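Local coordinates for fructuronate-tagaturonate epimerase UxaE from Cohnella laeviribosi in complex with 1 glycerol (Cohnella laeviribosi, PDB 6IL9), which interconverts D-fructuronate and D-tagaturonate as an epimerase of uronate metabolism, with a zinc ion bound in a TIM-barrel fold, at residues K49-L54 / V74-F79; E66-R72 / I139-Y144; H78-T82 / A145-E149. All coordinates share one frame; numbering follows the deposited sequence.

The three contacts form one cluster, their centres about 10 to 12 Å apart. Their segments come along the chain as 49-54, 66-72, 74-79 with 78-82, 139-144 and 145-149. Contact 1 sets helix 49-53 against helix 69-78, and contact 2 joins the start of that same helix to helix 135-149. Contact 3 brings the loop after helix 69-78 onto the later turns of helix 135-149, sharing His78 and Phe79 with contact 1. Along the chain helix 135-149 lies between barrel strands 117-124 and 156-162; because helix 69-78 packs on it and on helix 49-53, which lies between strands of the antiparallel sheet, the three contacts join that sheet region to the barrel.

Contact 1: K49-L54 / V74-F79; sequences KLYDEL and VLNRHF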
loop_
_atom_site.group_PDB
_atom_site.type_symbol
_atom_site.label_atom_id
_atom_site.label_comp_id
_atom_site.label_asym_id
_atom_site.label_seq_id
_atom_site.Cartn_x
_atom_site.Cartn_y
_atom_site.Cartn_z
ATOM N N LYS A 49 -25.299 24.818 4.767
ATOM C CA LYS A 49 -25.459 23.698 3.846
ATOM C C LYS A 49 -24.691 22.474 4.320
ATOM O O LYS A 49 -25.119 21.344 4.071
ATOM C CB LYS A 49 -25.005 24.083 2.436
ATOM C CG LYS A 49 -25.993 24.968 1.677
ATOM C CD LYS A 49 -25.570 25.168 0.225
ATOM C CE LYS A 49 -24.160 25.732 0.127
ATOM N NZ LYS A 49 -23.959 26.923 1.006
ATOM N N LEU A 50 -23.556 22.674 4.993
ATOM C CA LEU A 50 -22.833 21.535 5.546
ATOM C C LEU A 50 -23.669 20.834 6.610
ATOM O O LEU A 50 -23.815 19.608 6.590
ATOM C CB LEU A 50 -21.486 21.989 6.111
ATOM C CG LEU A 50 -20.678 20.926 6.863
ATOM C CD1 LEU A 50 -20.506 19.671 6.016
ATOM C CD2 LEU A 50 -19.325 21.482 7.297
ATOM N N TYR A 51 -24.249 21.606 7.540
ATOM C CA TYR A 51 -25.118 21.016 8.557
ATOM C C TYR A 51 -26.280 20.258 7.923
ATOM O O TYR A 51 -26.647 19.168 8.381
ATOM C CB TYR A 51 -25.642 22.104 9.501
ATOM C CG TYR A 51 -26.467 21.588 10.672
ATOM C CD1 TYR A 51 -27.818 21.263 10.521
ATOM C CD2 TYR A 51 -25.896 21.432 11.931
ATOM C CE1 TYR A 51 -28.570 20.793 11.588
ATOM C CE2 TYR A 51 -26.644 20.967 13.004
ATOM C CZ TYR A 51 -27.978 20.648 12.825
ATOM O OH TYR A 51 -28.714 20.185 13.892
ATOM N N ASP A 52 -26.873 20.821 6.868
ATOM C CA ASP A 52 -28.068 20.219 6.283
ATOM C C ASP A 52 -27.740 18.923 5.560
ATOM O O ASP A 52 -28.547 17.985 5.559
ATOM C CB ASP A 52 -28.735 21.205 5.323
ATOM C CG ASP A 52 -29.139 22.495 6.001
ATOM O OD1 ASP A 52 -29.462 22.465 7.206
ATOM O OD2 ASP A 52 -29.141 23.544 5.325
ATOM N N GLU A 53 -26.561 18.852 4.934
ATOM C CA GLU A 53 -26.227 17.714 4.085
ATOM C C GLU A 53 -25.716 16.523 4.886
ATOM O O GLU A 53 -25.915 15.375 4.475
ATOM C CB GLU A 53 -25.198 18.138 3.034
ATOM C CG GLU A 53 -25.779 19.076 1.976
ATOM C CD GLU A 53 -24.725 19.865 1.219
ATOM O OE1 GLU A 53 -23.539 19.470 1.240
ATOM O OE2 GLU A 53 -25.091 20.895 0.604
ATOM N N LEU A 54 -25.072 16.766 6.021
ATOM C CA LEU A 54 -24.679 15.662 6.885
ATOM C C LEU A 54 -25.908 14.926 7.403
ATOM O O LEU A 54 -26.939 15.535 7.713
ATOM C CB LEU A 54 -23.838 16.172 8.051
ATOM C CG LEU A 54 -22.459 16.701 7.663
ATOM C CD1 LEU A 54 -21.867 17.525 8.802
ATOM C CD2 LEU A 54 -21.550 15.532 7.294
ATOM N N VAL A 74 -20.017 14.103 1.673
ATOM C CA VAL A 74 -20.359 15.466 2.072
ATOM C C VAL A 74 -19.107 16.225 2.503
ATOM O O VAL A 74 -18.883 17.375 2.099
ATOM C CB VAL A 74 -21.419 15.442 3.185
ATOM C CG1 VAL A 74 -21.754 16.857 3.613
ATOM C CG2 VAL A 74 -22.647 14.684 2.717
ATOM N N LEU A 75 -18.256 15.591 3.316
ATOM C CA LEU A 75 -17.020 16.258 3.717
ATOM C C LEU A 75 -16.140 16.552 2.505
ATOM O O LEU A 75 -15.503 17.609 2.434
ATOM C CB LEU A 75 -16.255 15.407 4.737
ATOM C CG LEU A 75 -16.826 15.242 6.146
ATOM C CD1 LEU A 75 -15.778 14.591 7.047
ATOM C CD2 LEU A 75 -17.267 16.567 6.727
ATOM N N ASN A 76 -16.102 15.627 1.538
ATOM C CA ASN A 76 -15.327 15.848 0.320
ATOM C C ASN A 76 -15.768 17.121 -0.393
ATOM O O ASN A 76 -14.936 17.862 -0.928
ATOM C CB ASN A 76 -15.480 14.660 -0.631
ATOM C CG ASN A 76 -14.602 13.465 -0.268
ATOM O OD1 ASN A 76 -14.771 12.396 -0.847
ATOM N ND2 ASN A 76 -13.674 13.635 0.673
ATOM N N ARG A 77 -17.080 17.383 -0.420
ATOM C CA ARG A 77 -17.580 18.549 -1.141
ATOM C C ARG A 77 -17.181 19.853 -0.462
ATOM O O ARG A 77 -16.882 20.843 -1.139
ATOM C CB ARG A 77 -19.099 18.467 -1.287
ATOM C CG ARG A 77 -19.724 19.745 -1.868
ATOM C CD ARG A 77 -21.161 19.533 -2.333
ATOM N NE ARG A 77 -22.006 18.932 -1.300
ATOM C CZ ARG A 77 -22.305 17.636 -1.237
ATOM N NH1 ARG A 77 -23.081 17.175 -0.258
ATOM N NH2 ARG A 77 -21.823 16.800 -2.149
ATOM N N HIS A 78 -17.161 19.878 0.870
ATOM C CA HIS A 78 -16.909 21.109 1.603
ATOM C C HIS A 78 -15.458 21.277 2.037
ATOM O O HIS A 78 -15.056 22.393 2.385
ATOM C CB HIS A 78 -17.822 21.180 2.834
ATOM C CG HIS A 78 -19.281 21.214 2.495
ATOM N ND1 HIS A 78 -20.011 22.383 2.461
ATOM C CD2 HIS A 78 -20.143 20.223 2.160
ATOM C CE1 HIS A 78 -21.259 22.112 2.123
ATOM N NE2 HIS A 78 -21.367 20.809 1.938
ATOM N N PHE A 79 -14.665 20.210 2.027
ATOM C CA PHE A 79 -13.281 20.256 2.489
ATOM C C PHE A 79 -12.414 19.534 1.468
ATOM O O PHE A 79 -12.195 18.318 1.563
ATOM C CB PHE A 79 -13.151 19.644 3.881
ATOM C CG PHE A 79 -13.996 20.327 4.913
ATOM C CD1 PHE A 79 -13.600 21.538 5.452
ATOM C CD2 PHE A 79 -15.197 19.765 5.331
ATOM C CE1 PHE A 79 -14.375 22.175 6.405
ATOM C CE2 PHE A 79 -15.982 20.401 6.285
ATOM C CZ PHE A 79 -15.566 21.609 6.820
HETATM O O HOH W 1 -23.337 21.818 -1.177
#
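Glu53 OE1 is gripped by three nitrogens of two side chains. His78 NE2 donates to Glu53 OE1 at 2.6 Å, and the N-H...O angle of 177° makes this bond almost straight, with the oxygen in the plane of the imidazole. Arg77 comes side-on in a salt bridge: its NH1 lies 2.8 Å from Glu53 OE1 and its NE 3.0 Å from the same oxygen, which sits at the edge of the guanidinium. None of the three lies in the carboxylate plane: His78 NE2 comes from one side of it, the two Arg77 nitrogens from the other. The second oxygen, Glu53 OE2, accepts from a water at 2.7 Å, and the same water accepts a weak bond from Arg77 NE.

Beneath these polar groups lies an apolar layer. Leu50 CB rests over one face of the His78 ring, 4.1 Å from the ring centroid. A chi1 of 174° turns Leu50 CG away from the backbone N and in between the helices, where CD1 meets Val74 CG1 and CD2 stands 3.7 Å from Phe79 CE2. Val74 CG1 wedges between helices, 3.7 Å from Glu53 CB and also against Leu54 CD2. The axes of the helical segments 49-53 and 74-78 run antiparallel, at 167°, and approach to 10.4 Å.

The other ring nitrogen, His78 ND1, is hydrogen-bonded to Ser26 OG of strand 17-26. With both nitrogens engaged and Leu50 over one face, the ring has little freedom to rotate. The three converging N-H groups would be expected to keep Glu53 ionised, so the helix pair is closed on its more exposed side by a salt bridge and a histidine-carboxylate hydrogen bond, and underneath by aliphatic contact.

Contact 2: E66-R72 / I139-Y144; sequences ELSHENR and IDAAAY
Asp140 OD1 accepts from both His69 and Arg72, tying helix 135-149 to the first turn of helix 69-78. Arg72 NE reaches it at 2.7 Å in a salt bridge, nearly in line with the C-O bond and with guanidinium and carboxylate planes 67° apart; Arg72 NH2 adds a weak bond to the same oxygen at 3.1 Å. His69 ND1 donates to Asp140 OD1 at 2.8 Å; this bond is nearly straight (173°), lies close to the imidazole plane and uses the syn lone pair of the oxygen. A second polar link joins Tyr144 OH to the backbone carbonyl Ser68 O, 2.7 Å away, in the carbonyl plane and on a lone pair. That carbonyl also accepts from Arg72 N within the helix.

The packing builds on these bonds. Leu67 CG sits closely over the centre of the Tyr144 ring, 3.6 Å from the centroid in a CH-pi contact, and Arg72 CG lies more loosely over the opposite face. Arg72 bends at chi2 (-94°) to lay its aliphatic part on Ala143, CG to CB 3.7 Å, and sits as a knob among Ile139, Asp140, Ala143 and Tyr144. Ile139 CG2 lies over one face of its guanidinium, 3.5 Å from NH1, and NH1 also bonds Asn76 OD1.

Ser68 is the N-cap of helix 69-78, its OG accepting from Asn71 N at 3.3 Å. The buried Arg72 charge is met by Asp140, whose carboxylate would probably be stabilised in turn by Arg72 and His69; these polar bonds, with the packing on Tyr144, probably set how the start of helix 69-78 sits on helix 135-149.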
loop_
_atom_site.group_PDB
_atom_site.type_symbol
_atom_site.label_atom_id
_atom_site.label_comp_id
_atom_site.label_asym_id
_atom_site.label_seq_id
_atom_site.Cartn_x
_atom_site.Cartn_y
_atom_site.Cartn_z
ATOM N N GLU A 66 -22.599 9.475 12.167
ATOM C CA GLU A 66 -21.701 8.346 12.010
ATOM C C GLU A 66 -20.682 8.632 10.914
ATOM O O GLU A 66 -20.921 9.422 9.999
ATOM C CB GLU A 66 -22.491 7.090 11.655
ATOM C CG GLU A 66 -23.598 6.781 12.636
ATOM C CD GLU A 66 -23.158 5.795 13.687
ATOM O OE1 GLU A 66 -21.947 5.482 13.733
ATOM O OE2 GLU A 66 -24.021 5.327 14.456
ATOM N N LEU A 67 -19.537 7.956 11.001
ATOM C CA LEU A 67 -18.495 8.086 9.981
ATOM C C LEU A 67 -18.836 7.222 8.766
ATOM O O LEU A 67 -18.130 6.277 8.417
ATOM C CB LEU A 67 -17.139 7.702 10.561
ATOM C CG LEU A 67 -16.269 8.827 11.122
ATOM C CD1 LEU A 67 -17.040 9.734 12.060
ATOM C CD2 LEU A 67 -15.026 8.278 11.800
ATOM N N SER A 68 -19.941 7.573 8.109
ATOM C CA SER A 68 -20.466 6.790 7.004
ATOM C C SER A 68 -19.833 7.217 5.681
ATOM O O SER A 68 -19.220 8.282 5.558
ATOM C CB SER A 68 -21.984 6.939 6.917
ATOM O OG SER A 68 -22.318 8.308 6.774
ATOM N N HIS A 69 -20.003 6.365 4.673
ATOM C CA HIS A 69 -19.536 6.727 3.342
ATOM C C HIS A 69 -20.236 7.984 2.841
ATOM O O HIS A 69 -19.595 8.890 2.300
ATOM C CB HIS A 69 -19.751 5.568 2.366
ATOM C CG HIS A 69 -19.383 5.911 0.958
ATOM N ND1 HIS A 69 -18.104 6.282 0.598
ATOM C CD2 HIS A 69 -20.131 5.989 -0.169
ATOM C CE1 HIS A 69 -18.074 6.548 -0.696
ATOM N NE2 HIS A 69 -19.293 6.386 -1.183
ATOM N N GLU A 70 -21.555 8.067 3.024
ATOM C CA GLU A 70 -22.280 9.218 2.500
ATOM C C GLU A 70 -21.817 10.511 3.158
ATOM O O GLU A 70 -21.700 11.542 2.488
ATOM C CB GLU A 70 -23.791 9.021 2.672
ATOM C CG GLU A 70 -24.411 8.070 1.642
ATOM C CD GLU A 70 -24.194 8.500 0.182
ATOM O OE1 GLU A 70 -24.239 9.719 -0.117
ATOM O OE2 GLU A 70 -23.980 7.607 -0.672
ATOM N N ASN A 71 -21.536 10.477 4.469
ATOM C CA ASN A 71 -21.046 11.675 5.133
ATOM C C ASN A 71 -19.621 12.003 4.708
ATOM O O ASN A 71 -19.227 13.173 4.734
ATOM C CB ASN A 71 -21.140 11.512 6.649
ATOM C CG ASN A 71 -22.546 11.761 7.170
ATOM O OD1 ASN A 71 -23.353 12.434 6.516
ATOM N ND2 ASN A 71 -22.847 11.220 8.350
ATOM N N ARG A 72 -18.842 10.996 4.300
ATOM C CA ARG A 72 -17.521 11.285 3.750
ATOM C C ARG A 72 -17.637 12.059 2.445
ATOM O O ARG A 72 -16.846 12.971 2.181
ATOM C CB ARG A 72 -16.731 9.991 3.536
ATOM C CG ARG A 72 -15.259 10.214 3.231
ATOM C CD ARG A 72 -14.986 10.244 1.715
ATOM N NE ARG A 72 -15.045 8.902 1.148
ATOM C CZ ARG A 72 -14.773 8.603 -0.116
ATOM N NH1 ARG A 72 -14.426 9.556 -0.970
ATOM N NH2 ARG A 72 -14.849 7.344 -0.521
ATOM N N ILE A 139 -10.896 4.470 1.005
ATOM C CA ILE A 139 -10.794 5.920 0.894
ATOM C C ILE A 139 -11.521 6.601 2.054
ATOM O O ILE A 139 -11.030 7.598 2.591
ATOM C CB ILE A 139 -11.301 6.410 -0.478
ATOM C CG1 ILE A 139 -10.386 5.891 -1.601
ATOM C CG2 ILE A 139 -11.347 7.940 -0.517
ATOM C CD1 ILE A 139 -10.755 6.425 -3.016
ATOM N N ASP A 140 -12.676 6.057 2.488
ATOM C CA ASP A 140 -13.369 6.616 3.655
ATOM C C ASP A 140 -12.409 6.767 4.829
ATOM O O ASP A 140 -12.342 7.824 5.465
ATOM C CB ASP A 140 -14.538 5.722 4.103
ATOM C CG ASP A 140 -15.748 5.755 3.165
ATOM O OD1 ASP A 140 -15.886 6.666 2.315
ATOM O OD2 ASP A 140 -16.593 4.837 3.308
ATOM N N ALA A 141 -11.677 5.693 5.143
ATOM C CA ALA A 141 -10.807 5.706 6.315
ATOM C C ALA A 141 -9.716 6.760 6.177
ATOM O O ALA A 141 -9.397 7.463 7.139
ATOM C CB ALA A 141 -10.199 4.316 6.535
ATOM N N ALA A 142 -9.150 6.904 4.968
ATOM C CA ALA A 142 -8.115 7.913 4.750
ATOM C C ALA A 142 -8.671 9.331 4.843
ATOM O O ALA A 142 -8.028 10.214 5.420
ATOM C CB ALA A 142 -7.450 7.701 3.386
ATOM N N ALA A 143 -9.852 9.573 4.265
ATOM C CA ALA A 143 -10.432 10.914 4.305
ATOM C C ALA A 143 -10.767 11.323 5.731
ATOM O O ALA A 143 -10.522 12.467 6.136
ATOM C CB ALA A 143 -11.690 10.978 3.431
ATOM N N TYR A 144 -11.341 10.407 6.503
ATOM C CA TYR A 144 -11.663 10.733 7.884
ATOM C C TYR A 144 -10.403 10.910 8.716
ATOM O O TYR A 144 -10.396 11.688 9.679
ATOM C CB TYR A 144 -12.562 9.648 8.466
ATOM C CG TYR A 144 -14.025 9.791 8.099
ATOM C CD1 TYR A 144 -14.730 10.941 8.430
ATOM C CD2 TYR A 144 -14.697 8.775 7.440
ATOM C CE1 TYR A 144 -16.069 11.074 8.112
ATOM C CE2 TYR A 144 -16.043 8.905 7.106
ATOM C CZ TYR A 144 -16.715 10.049 7.456
ATOM O OH TYR A 144 -18.053 10.162 7.137
#

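Contact 3: H78-T82 / A145-E149; sequences HFPFT and AVFQE
Phe81 reaches over to Val146 and Phe147 with the outer part of its ring. From CB, the first torsion puts CG between the backbone N and the carbonyl carbon (chi1 75°), which swings the ring out toward helix 135-149. CD1 then lies 4.1 Å from Val146 CG2, CE1 meets the backbone oxygen Val146 O edge-on at 3.6 Å, and CZ ends 4.0 Å from Phe147 CD1. One face of the ring, toward its rim, carries the methyl CG2 of Thr82.

Phe147 is met by three residues of the loop. Phe147 CE1 points its edge over the Phe79 face, toward the rim, in a tilted edge-to-face (T-shaped) pair, the centroids 5.5 Å apart and the planes at 63°, while Phe147 CD1 also lies 4.1 Å from Thr82 CG2. The threonine is fixed from behind: Phe79 O accepts from Thr82 OG1 at 2.6 Å and from Thr82 N at 3.0 Å, which closes the short 3-10 turn and holds the methyl against the rings. In place of Phe81, an alanine here would probably open a gap beside Val146 and leave Phe147 CD1 with Thr82 CG2 alone against it from this loop.

Apolar contact therefore carries this junction. Thr82 O is, separately, hydrogen-bonded to Tyr155 OH. The ring of His24, on strand 17-26, meets both Phe81 and Phe147, and Val31 of strand 29-36 touches Phe79 and Phe147; through these contacts the loop that leaves helix 69-78 for barrel strand 93-96 is lodged between helix 135-149 and the N-terminal antiparallel sheet.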
loop_
_atom_site.group_PDB
_atom_site.type_symbol
_atom_site.label_atom_id
_atom_site.label_comp_id
_atom_site.label_asym_id
_atom_site.label_seq_id
_atom_site.Cartn_x
_atom_site.Cartn_y
_atom_site.Cartn_z
ATOM N N HIS A 78 -17.161 19.878 0.870
ATOM C CA HIS A 78 -16.909 21.109 1.603
ATOM C C HIS A 78 -15.458 21.277 2.037
ATOM O O HIS A 78 -15.056 22.393 2.385
ATOM C CB HIS A 78 -17.822 21.180 2.834
ATOM C CG HIS A 78 -19.281 21.214 2.495
ATOM N ND1 HIS A 78 -20.011 22.383 2.461
ATOM C CD2 HIS A 78 -20.143 20.223 2.160
ATOM C CE1 HIS A 78 -21.259 22.112 2.123
ATOM N NE2 HIS A 78 -21.367 20.809 1.938
ATOM N N PHE A 79 -14.665 20.210 2.027
ATOM C CA PHE A 79 -13.281 20.256 2.489
ATOM C C PHE A 79 -12.414 19.534 1.468
ATOM O O PHE A 79 -12.195 18.318 1.563
ATOM C CB PHE A 79 -13.151 19.644 3.881
ATOM C CG PHE A 79 -13.996 20.327 4.913
ATOM C CD1 PHE A 79 -13.600 21.538 5.452
ATOM C CD2 PHE A 79 -15.197 19.765 5.331
ATOM C CE1 PHE A 79 -14.375 22.175 6.405
ATOM C CE2 PHE A 79 -15.982 20.401 6.285
ATOM C CZ PHE A 79 -15.566 21.609 6.820
ATOM N N PRO A 80 -11.907 20.256 0.467
ATOM C CA PRO A 80 -11.132 19.596 -0.594
ATOM C C PRO A 80 -9.917 18.822 -0.097
ATOM O O PRO A 80 -9.517 17.854 -0.756
ATOM C CB PRO A 80 -10.731 20.770 -1.501
ATOM C CG PRO A 80 -11.847 21.770 -1.299
ATOM C CD PRO A 80 -12.194 21.670 0.155
ATOM N N PHE A 81 -9.314 19.201 1.036
ATOM C CA PHE A 81 -8.148 18.451 1.499
ATOM C C PHE A 81 -8.491 17.013 1.890
ATOM O O PHE A 81 -7.570 16.200 2.038
ATOM C CB PHE A 81 -7.460 19.168 2.670
ATOM C CG PHE A 81 -8.192 19.051 3.982
ATOM C CD1 PHE A 81 -7.882 18.033 4.883
ATOM C CD2 PHE A 81 -9.176 19.964 4.323
ATOM C CE1 PHE A 81 -8.548 17.923 6.088
ATOM C CE2 PHE A 81 -9.856 19.858 5.529
ATOM C CZ PHE A 81 -9.541 18.841 6.417
ATOM N N THR A 82 -9.774 16.675 2.040
ATOM C CA THR A 82 -10.187 15.300 2.320
ATOM C C THR A 82 -10.356 14.454 1.063
ATOM O O THR A 82 -10.712 13.274 1.175
ATOM C CB THR A 82 -11.500 15.271 3.124
ATOM O OG1 THR A 82 -12.568 15.822 2.338
ATOM C CG2 THR A 82 -11.354 16.064 4.413
ATOM N N ALA A 145 -9.331 10.202 8.361
ATOM C CA ALA A 145 -8.076 10.338 9.086
ATOM C C ALA A 145 -7.482 11.732 8.919
ATOM O O ALA A 145 -7.043 12.347 9.898
ATOM C CB ALA A 145 -7.083 9.278 8.617
ATOM N N VAL A 146 -7.431 12.245 7.685
ATOM C CA VAL A 146 -6.824 13.569 7.531
ATOM C C VAL A 146 -7.724 14.634 8.140
ATOM O O VAL A 146 -7.237 15.666 8.609
ATOM C CB VAL A 146 -6.487 13.901 6.062
ATOM C CG1 VAL A 146 -5.462 12.925 5.518
ATOM C CG2 VAL A 146 -7.743 13.940 5.190
ATOM N N PHE A 147 -9.039 14.404 8.155
ATOM C CA PHE A 147 -9.941 15.339 8.822
ATOM C C PHE A 147 -9.712 15.325 10.330
ATOM O O PHE A 147 -9.569 16.381 10.957
ATOM C CB PHE A 147 -11.394 14.988 8.477
ATOM C CG PHE A 147 -12.410 16.007 8.949
ATOM C CD1 PHE A 147 -12.699 17.131 8.187
ATOM C CD2 PHE A 147 -13.088 15.816 10.140
ATOM C CE1 PHE A 147 -13.637 18.061 8.622
ATOM C CE2 PHE A 147 -14.028 16.745 10.581
ATOM C CZ PHE A 147 -14.301 17.863 9.815
ATOM N N GLN A 148 -9.643 14.129 10.919
ATOM C CA GLN A 148 -9.401 13.999 12.353
ATOM C C GLN A 148 -8.127 14.711 12.782
ATOM O O GLN A 148 -8.093 15.358 13.837
ATOM C CB GLN A 148 -9.316 12.526 12.728
ATOM C CG GLN A 148 -9.006 12.290 14.196
ATOM C CD GLN A 148 -8.923 10.819 14.530
ATOM O OE1 GLN A 148 -9.738 10.019 14.069
ATOM N NE2 GLN A 148 -7.941 10.456 15.337
ATOM N N GLU A 149 -7.066 14.590 11.989
ATOM C CA GLU A 149 -5.760 15.129 12.326
ATOM C C GLU A 149 -5.510 16.512 11.750
ATOM O O GLU A 149 -4.419 17.061 11.957
ATOM C CB GLU A 149 -4.663 14.179 11.836
ATOM C CG GLU A 149 -4.707 12.814 12.473
ATOM C CD GLU A 149 -4.379 12.856 13.953
ATOM O OE1 GLU A 149 -3.593 13.739 14.368
ATOM O OE2 GLU A 149 -4.917 12.010 14.694
#